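Local coordinates for protein aldehyde dehydrogenase (Listeria monocytogenes, PDB 3K9D) that probably acts as an oxidoreductase on aldehyde groups with NAD or NADP as electron acceptor, in the manner of the aldehyde dehydrogenase family, at residues Y84-G92 with T129-N137; N413-G421 with S429-E437. One frame throughout, in Å; residues are numbered along the deposited sequence.

Interaction 1. Residues Y84-G92 with T129-N137; sequences YIKDMKTIG and TLISIKAGN
K134 meets two flat carbonyl groups of the opposite segment. Its NZ donates to I85 O at 2.8 Å, tilted 27° from that carbonyl plane. M88 N reaches the same oxygen from the opposite face, closing the type I turn I85-M88. NZ also bonds M88 O at 3.1 Å, in the carbonyl plane and on a lone pair. M88 SD, of the same segment, lies 3.5 Å above one face of the Y84 ring, offset toward its rim. With CG anti to the backbone N (chi1 179°) and a bend at chi2, the K134 chain runs past T90 and brings NZ to the turn. T90 crosses it at about a right angle, with CG2 3.6 Å from K134 CE. T90 OG1 donates a short bond, 2.5 Å, to K134 O. A Schellman motif at G136 closes helix 121-134, and I91 CD1 lies 3.9 Å from G136 N. I85 CD1 packs on L130 CB and K134 CB. D37 forms a salt bridge with the buried ammonium and probably balances its charge. The contact joins helix 67-85 and the chain after it to helix 121-134. Helix 33-49 packs alongside, while S132 faces strands 102-116 and 138-143.

Interaction 2. Residues N413-G421 with S429-E437; sequences NLVPALTLG and SSSDNIGPE
L420 and N433 form a single antiparallel bridge, a non-hydrogen-bonded pair flanked by two backbone hydrogen bonds. I434 N donates to T419 O at 3.1 Å, in a nearly straight bond (171° at the hydrogen). G421 N donates to D432 O at 2.8 Å. Beside this pair, G421 CA makes a CA-H...O contact with S430 O. S430 OG accepts from D432 N, an ST turn just before the bridge. A water links P416 O to I434 O, which also accepts from Y127 OH.

The side chain of N433 donates ND2 to V415 O at 2.8 Å, almost in line with the carbonyl bond and in its own amide plane. The same ND2 also bonds G407 O, and OD1 accepts from R396 NH2, so partners at both ends fix the amide's rotation.

Van der Waals contacts surround these bonds. L420 CD2 lies over one face of the N433 amide, 3.5 Å from both ND2 and OD1. V415 CG1, anti to the backbone N (chi1 170°), comes to 3.4 Å from N433 O. T419 CG2 meets I434 CG1 at 3.8 Å.

On the second subunit, R444 forms a salt bridge with D432, and I442 O bonds S431 OG. Within the chain, the two paired segments of the connection between helix 403-407 and strand 440-447 lie against Y127 and K128 of helix 121-134, Y84 of helix 67-85, and I215 of strand 214-216.

Overall arrangement
From the N terminus, helix 67-85 leads into 84-92. The chain then runs through strands 92-97 and 102-116 and along helix 121-134, at whose end interaction 1 closes the loop. Interaction 2 comes much later, between helix 403-407 and strand 440-447, and closes a short loop of seven residues. The two are in series along the chain and neither nests nor crosses. In space their centres are about 14 Å apart and they touch. Y84 packs on V415 and P416, I85 on P436, and M88 on E437. The late connection is thereby tied to helix 67-85, and interaction 2 also carries contacts to the second subunit.

Interaction 1. Residues Y84-G92 with T129-N137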
loop_
_atom_site.group_PDB
_atom_site.type_symbol
_atom_site.label_atom_id
_atom_site.label_comp_id
_atom_site.label_asym_id
_atom_site.label_seq_id
_atom_site.Cartn_x
_atom_site.Cartn_y
_atom_site.Cartn_z
ATOM N N TYR A 84 22.102 -4.885 4.254
ATOM C CA TYR A 84 20.862 -5.556 3.847
ATOM C C TYR A 84 20.491 -5.273 2.376
ATOM O O TYR A 84 19.989 -6.165 1.678
ATOM C CB TYR A 84 19.701 -5.201 4.797
ATOM C CG TYR A 84 18.318 -5.465 4.221
ATOM C CD1 TYR A 84 17.813 -6.762 4.113
ATOM C CD2 TYR A 84 17.521 -4.412 3.782
ATOM C CE1 TYR A 84 16.544 -7.001 3.569
ATOM C CE2 TYR A 84 16.266 -4.633 3.229
ATOM C CZ TYR A 84 15.780 -5.926 3.128
ATOM O OH TYR A 84 14.527 -6.136 2.585
ATOM N N ILE A 85 20.750 -4.050 1.906
ATOM C CA ILE A 85 20.292 -3.626 0.567
ATOM C C ILE A 85 21.293 -3.782 -0.583
ATOM O O ILE A 85 20.879 -3.851 -1.737
ATOM C CB ILE A 85 19.675 -2.168 0.543
ATOM C CG1 ILE A 85 20.751 -1.071 0.624
ATOM C CG2 ILE A 85 18.624 -1.997 1.609
ATOM C CD1 ILE A 85 20.196 0.351 0.594
ATOM N N LYS A 86 22.593 -3.855 -0.283
ATOM C CA LYS A 86 23.635 -3.823 -1.329
ATOM C C LYS A 86 23.509 -4.844 -2.492
ATOM O O LYS A 86 23.826 -4.519 -3.638
ATOM C CB LYS A 86 25.045 -3.869 -0.706
ATOM C CG LYS A 86 25.478 -5.187 -0.072
ATOM C CD LYS A 86 26.967 -5.125 0.294
ATOM C CE LYS A 86 27.594 -6.516 0.425
ATOM N NZ LYS A 86 27.040 -7.313 1.564
ATOM N N ASP A 87 23.044 -6.059 -2.206
ATOM C CA ASP A 87 22.987 -7.110 -3.229
ATOM C C ASP A 87 21.569 -7.399 -3.751
ATOM O O ASP A 87 21.375 -8.286 -4.591
ATOM C CB ASP A 87 23.660 -8.391 -2.727
ATOM C CG ASP A 87 25.163 -8.230 -2.538
ATOM O OD1 ASP A 87 25.795 -7.505 -3.334
ATOM O OD2 ASP A 87 25.715 -8.838 -1.601
ATOM N N MET A 88 20.598 -6.627 -3.266
ATOM C CA MET A 88 19.194 -6.751 -3.682
ATOM C C MET A 88 18.979 -6.242 -5.114
ATOM O O MET A 88 19.585 -5.247 -5.522
ATOM C CB MET A 88 18.283 -5.992 -2.717
ATOM C CG MET A 88 18.070 -6.654 -1.334
ATOM S SD MET A 88 17.098 -5.615 -0.202
ATOM C CE MET A 88 15.553 -5.443 -1.117
ATOM N N LYS A 89 18.117 -6.927 -5.866
ATOM C CA LYS A 89 17.786 -6.526 -7.243
ATOM C C LYS A 89 16.579 -5.596 -7.189
ATOM O O LYS A 89 15.506 -5.993 -6.723
ATOM C CB LYS A 89 17.468 -7.732 -8.135
ATOM C CG LYS A 89 17.917 -9.095 -7.629
ATOM C CD LYS A 89 19.192 -9.587 -8.276
ATOM C CE LYS A 89 19.599 -10.921 -7.656
ATOM N NZ LYS A 89 20.724 -11.570 -8.373
ATOM N N THR A 90 16.762 -4.352 -7.632
ATOM C CA THR A 90 15.749 -3.301 -7.447
ATOM C C THR A 90 15.501 -2.440 -8.691
ATOM O O THR A 90 14.612 -1.577 -8.691
ATOM C CB THR A 90 16.119 -2.352 -6.263
ATOM O OG1 THR A 90 17.350 -1.671 -6.543
ATOM C CG2 THR A 90 16.241 -3.116 -4.952
ATOM N N ILE A 91 16.293 -2.677 -9.735
ATOM C CA ILE A 91 16.313 -1.839 -10.930
ATOM C C ILE A 91 16.106 -2.697 -12.184
ATOM O O ILE A 91 16.790 -3.701 -12.381
ATOM C CB ILE A 91 17.657 -1.036 -11.046
ATOM C CG1 ILE A 91 17.877 -0.102 -9.843
ATOM C CG2 ILE A 91 17.760 -0.275 -12.378
ATOM C CD1 ILE A 91 16.903 1.082 -9.742
ATOM N N GLY A 92 15.156 -2.307 -13.028
ATOM C CA GLY A 92 15.026 -2.934 -14.349
ATOM C C GLY A 92 14.432 -4.330 -14.290
ATOM O O GLY A 92 13.685 -4.640 -13.372
ATOM N N THR A 129 16.889 7.780 2.601
ATOM C CA THR A 129 17.623 8.161 1.408
ATOM C C THR A 129 18.139 6.903 0.724
ATOM O O THR A 129 17.857 6.677 -0.451
ATOM C CB THR A 129 18.782 9.105 1.739
ATOM O OG1 THR A 129 18.270 10.331 2.258
ATOM C CG2 THR A 129 19.608 9.420 0.481
ATOM N N LEU A 130 18.849 6.075 1.488
ATOM C CA LEU A 130 19.432 4.831 0.997
ATOM C C LEU A 130 18.422 3.916 0.339
ATOM O O LEU A 130 18.677 3.403 -0.748
ATOM C CB LEU A 130 20.085 4.066 2.146
ATOM C CG LEU A 130 21.468 4.503 2.597
ATOM C CD1 LEU A 130 21.704 3.963 3.974
ATOM C CD2 LEU A 130 22.521 4.027 1.638
ATOM N N ILE A 131 17.280 3.712 0.993
ATOM C CA ILE A 131 16.242 2.833 0.434
ATOM C C ILE A 131 15.472 3.420 -0.780
ATOM O O ILE A 131 15.169 2.693 -1.726
ATOM C CB ILE A 131 15.302 2.234 1.541
ATOM C CG1 ILE A 131 14.464 3.318 2.239
ATOM C CG2 ILE A 131 16.149 1.440 2.563
ATOM C CD1 ILE A 131 13.331 2.786 3.058
ATOM N N SER A 132 15.195 4.727 -0.759
ATOM C CA SER A 132 14.554 5.410 -1.892
ATOM C C SER A 132 15.442 5.418 -3.125
ATOM O O SER A 132 15.014 5.000 -4.203
ATOM C CB SER A 132 14.163 6.848 -1.541
ATOM O OG SER A 132 13.293 6.873 -0.421
ATOM N N ILE A 133 16.683 5.873 -2.954
ATOM C CA ILE A 133 17.677 5.892 -4.032
ATOM C C ILE A 133 17.953 4.482 -4.576
ATOM O O ILE A 133 18.055 4.298 -5.801
ATOM C CB ILE A 133 19.001 6.596 -3.588
ATOM C CG1 ILE A 133 18.773 8.098 -3.334
ATOM C CG2 ILE A 133 20.111 6.373 -4.609
ATOM C CD1 ILE A 133 18.636 8.963 -4.601
ATOM N N LYS A 134 18.021 3.495 -3.673
ATOM C CA LYS A 134 18.190 2.069 -4.043
ATOM C C LYS A 134 17.118 1.571 -5.008
ATOM O O LYS A 134 17.404 0.759 -5.896
ATOM C CB LYS A 134 18.199 1.174 -2.795
ATOM C CG LYS A 134 18.352 -0.330 -3.048
ATOM C CD LYS A 134 19.653 -0.694 -3.758
ATOM C CE LYS A 134 19.652 -2.162 -4.142
ATOM N NZ LYS A 134 20.997 -2.790 -4.316
ATOM N N ALA A 135 15.896 2.069 -4.835
ATOM C CA ALA A 135 14.774 1.677 -5.689
ATOM C C ALA A 135 14.572 2.603 -6.906
ATOM O O ALA A 135 13.621 2.423 -7.678
ATOM C CB ALA A 135 13.499 1.547 -4.852
ATOM N N GLY A 136 15.482 3.572 -7.077
ATOM C CA GLY A 136 15.496 4.466 -8.249
ATOM C C GLY A 136 14.629 5.710 -8.124
ATOM O O GLY A 136 14.231 6.306 -9.136
ATOM N N ASN A 137 14.355 6.108 -6.881
ATOM C CA ASN A 137 13.477 7.242 -6.566
ATOM C C ASN A 137 14.273 8.457 -6.132
ATOM O O ASN A 137 15.377 8.316 -5.626
ATOM C CB ASN A 137 12.584 6.889 -5.369
ATOM C CG ASN A 137 11.735 5.661 -5.594
ATOM O OD1 ASN A 137 10.773 5.681 -6.371
ATOM N ND2 ASN A 137 12.060 4.592 -4.883
HETATM O O HOH W 1 12.982 0.645 -9.170
#

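Interaction 2. Residues N413-G421 with S429-E437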
loop_
_atom_site.group_PDB
_atom_site.type_symbol
_atom_site.label_atom_id
_atom_site.label_comp_id
_atom_site.label_asym_id
_atom_site.label_seq_id
_atom_site.Cartn_x
_atom_site.Cartn_y
_atom_site.Cartn_z
ATOM N N ASN A 413 16.833 -10.618 13.020
ATOM C CA ASN A 413 16.866 -10.696 11.595
ATOM C C ASN A 413 15.688 -10.094 10.815
ATOM O O ASN A 413 15.513 -10.383 9.682
ATOM C CB ASN A 413 17.220 -12.094 11.118
ATOM C CG ASN A 413 18.649 -12.508 11.464
ATOM O OD1 ASN A 413 19.558 -11.750 11.384
ATOM N ND2 ASN A 413 18.804 -13.725 11.874
ATOM N N LEU A 414 14.904 -9.247 11.444
ATOM C CA LEU A 414 13.892 -8.453 10.736
ATOM C C LEU A 414 14.576 -7.504 9.757
ATOM O O LEU A 414 15.785 -7.238 9.868
ATOM C CB LEU A 414 13.034 -7.644 11.710
ATOM C CG LEU A 414 12.074 -8.333 12.682
ATOM C CD1 LEU A 414 11.308 -7.296 13.481
ATOM C CD2 LEU A 414 11.092 -9.275 11.957
ATOM N N VAL A 415 13.815 -7.000 8.789
ATOM C CA VAL A 415 14.362 -6.026 7.853
ATOM C C VAL A 415 14.838 -4.794 8.643
ATOM O O VAL A 415 14.073 -4.242 9.430
ATOM C CB VAL A 415 13.360 -5.676 6.711
ATOM C CG1 VAL A 415 13.864 -4.494 5.896
ATOM C CG2 VAL A 415 13.154 -6.887 5.783
ATOM N N PRO A 416 16.122 -4.403 8.469
ATOM C CA PRO A 416 16.652 -3.224 9.159
ATOM C C PRO A 416 15.978 -1.946 8.666
ATOM O O PRO A 416 16.101 -1.600 7.483
ATOM C CB PRO A 416 18.144 -3.218 8.787
ATOM C CG PRO A 416 18.418 -4.519 8.168
ATOM C CD PRO A 416 17.143 -5.044 7.618
ATOM N N ALA A 417 15.286 -1.257 9.577
ATOM C CA ALA A 417 14.461 -0.109 9.220
ATOM C C ALA A 417 14.166 0.809 10.390
ATOM O O ALA A 417 14.082 0.379 11.547
ATOM C CB ALA A 417 13.135 -0.566 8.573
ATOM N N LEU A 418 13.961 2.079 10.066
ATOM C CA LEU A 418 13.524 3.045 11.051
ATOM C C LEU A 418 12.111 3.546 10.757
ATOM O O LEU A 418 11.584 4.388 11.484
ATOM C CB LEU A 418 14.550 4.181 11.177
ATOM C CG LEU A 418 15.883 3.724 11.790
ATOM C CD1 LEU A 418 16.994 4.693 11.431
ATOM C CD2 LEU A 418 15.806 3.536 13.292
ATOM N N THR A 419 11.506 3.004 9.694
ATOM C CA THR A 419 10.062 3.150 9.433
ATOM C C THR A 419 9.381 1.793 9.599
ATOM O O THR A 419 9.528 0.889 8.777
ATOM C CB THR A 419 9.771 3.818 8.061
ATOM O OG1 THR A 419 10.262 5.158 8.098
ATOM C CG2 THR A 419 8.259 3.863 7.745
ATOM N N LEU A 420 8.659 1.672 10.705
ATOM C CA LEU A 420 8.078 0.428 11.130
ATOM C C LEU A 420 6.573 0.536 10.909
ATOM O O LEU A 420 5.881 1.227 11.656
ATOM C CB LEU A 420 8.433 0.178 12.615
ATOM C CG LEU A 420 9.923 0.303 13.012
ATOM C CD1 LEU A 420 10.169 -0.079 14.476
ATOM C CD2 LEU A 420 10.812 -0.542 12.140
ATOM N N GLY A 421 6.074 -0.105 9.853
ATOM C CA GLY A 421 4.651 -0.002 9.526
ATOM C C GLY A 421 3.800 -0.706 10.566
ATOM O O GLY A 421 4.223 -1.726 11.111
ATOM N N SER A 429 -0.966 1.197 5.442
ATOM C CA SER A 429 -0.981 0.345 4.249
ATOM C C SER A 429 -0.020 -0.843 4.312
ATOM O O SER A 429 -0.101 -1.755 3.485
ATOM C CB SER A 429 -0.642 1.184 3.024
ATOM O OG SER A 429 0.637 1.781 3.173
ATOM N N SER A 430 0.899 -0.821 5.273
ATOM C CA SER A 430 1.919 -1.852 5.378
ATOM C C SER A 430 2.276 -2.175 6.819
ATOM O O SER A 430 2.357 -1.283 7.660
ATOM C CB SER A 430 3.199 -1.391 4.686
ATOM O OG SER A 430 4.170 -2.427 4.684
ATOM N N SER A 431 2.551 -3.450 7.071
ATOM C CA SER A 431 3.040 -3.919 8.363
ATOM C C SER A 431 4.555 -4.124 8.302
ATOM O O SER A 431 5.170 -4.612 9.258
ATOM C CB SER A 431 2.367 -5.249 8.716
ATOM O OG SER A 431 2.607 -6.206 7.691
ATOM N N ASP A 432 5.160 -3.760 7.172
ATOM C CA ASP A 432 6.569 -4.067 6.981
ATOM C C ASP A 432 7.485 -3.118 7.737
ATOM O O ASP A 432 7.120 -1.970 8.033
ATOM C CB ASP A 432 6.943 -4.106 5.493
ATOM C CG ASP A 432 6.117 -5.126 4.703
ATOM O OD1 ASP A 432 5.587 -6.092 5.297
ATOM O OD2 ASP A 432 5.994 -4.955 3.480
ATOM N N ASN A 433 8.659 -3.633 8.087
ATOM C CA ASN A 433 9.821 -2.785 8.315
ATOM C C ASN A 433 10.227 -2.418 6.918
ATOM O O ASN A 433 10.649 -3.272 6.140
ATOM C CB ASN A 433 10.945 -3.576 8.980
ATOM C CG ASN A 433 10.798 -3.666 10.497
ATOM O OD1 ASN A 433 9.696 -3.691 11.031
ATOM N ND2 ASN A 433 11.924 -3.727 11.195
ATOM N N ILE A 434 10.086 -1.160 6.562
ATOM C CA ILE A 434 10.097 -0.897 5.143
ATOM C C ILE A 434 11.476 -0.608 4.567
ATOM O O ILE A 434 12.392 -0.133 5.267
ATOM C CB ILE A 434 8.955 0.045 4.672
ATOM C CG1 ILE A 434 9.260 1.505 4.934
ATOM C CG2 ILE A 434 7.605 -0.429 5.200
ATOM C CD1 ILE A 434 9.581 2.203 3.641
ATOM N N GLY A 435 11.619 -1.012 3.309
ATOM C CA GLY A 435 12.870 -0.911 2.577
ATOM C C GLY A 435 12.583 -0.759 1.104
ATOM O O GLY A 435 11.488 -0.334 0.737
ATOM N N PRO A 436 13.558 -1.126 0.248
ATOM C CA PRO A 436 13.483 -1.011 -1.220
ATOM C C PRO A 436 12.225 -1.604 -1.851
ATOM O O PRO A 436 11.615 -0.973 -2.710
ATOM C CB PRO A 436 14.721 -1.780 -1.683
ATOM C CG PRO A 436 15.700 -1.546 -0.592
ATOM C CD PRO A 436 14.867 -1.657 0.673
ATOM N N GLU A 437 11.827 -2.786 -1.384
ATOM C CA GLU A 437 10.697 -3.525 -1.944
ATOM C C GLU A 437 9.322 -2.907 -1.680
ATOM O O GLU A 437 8.321 -3.374 -2.223
ATOM C CB GLU A 437 10.742 -4.988 -1.472
ATOM C CG GLU A 437 11.861 -5.805 -2.123
ATOM C CD GLU A 437 11.883 -7.267 -1.700
ATOM O OE1 GLU A 437 12.924 -7.919 -1.909
ATOM O OE2 GLU A 437 10.872 -7.775 -1.164
HETATM O O HOH W 2 15.149 -1.010 5.083
#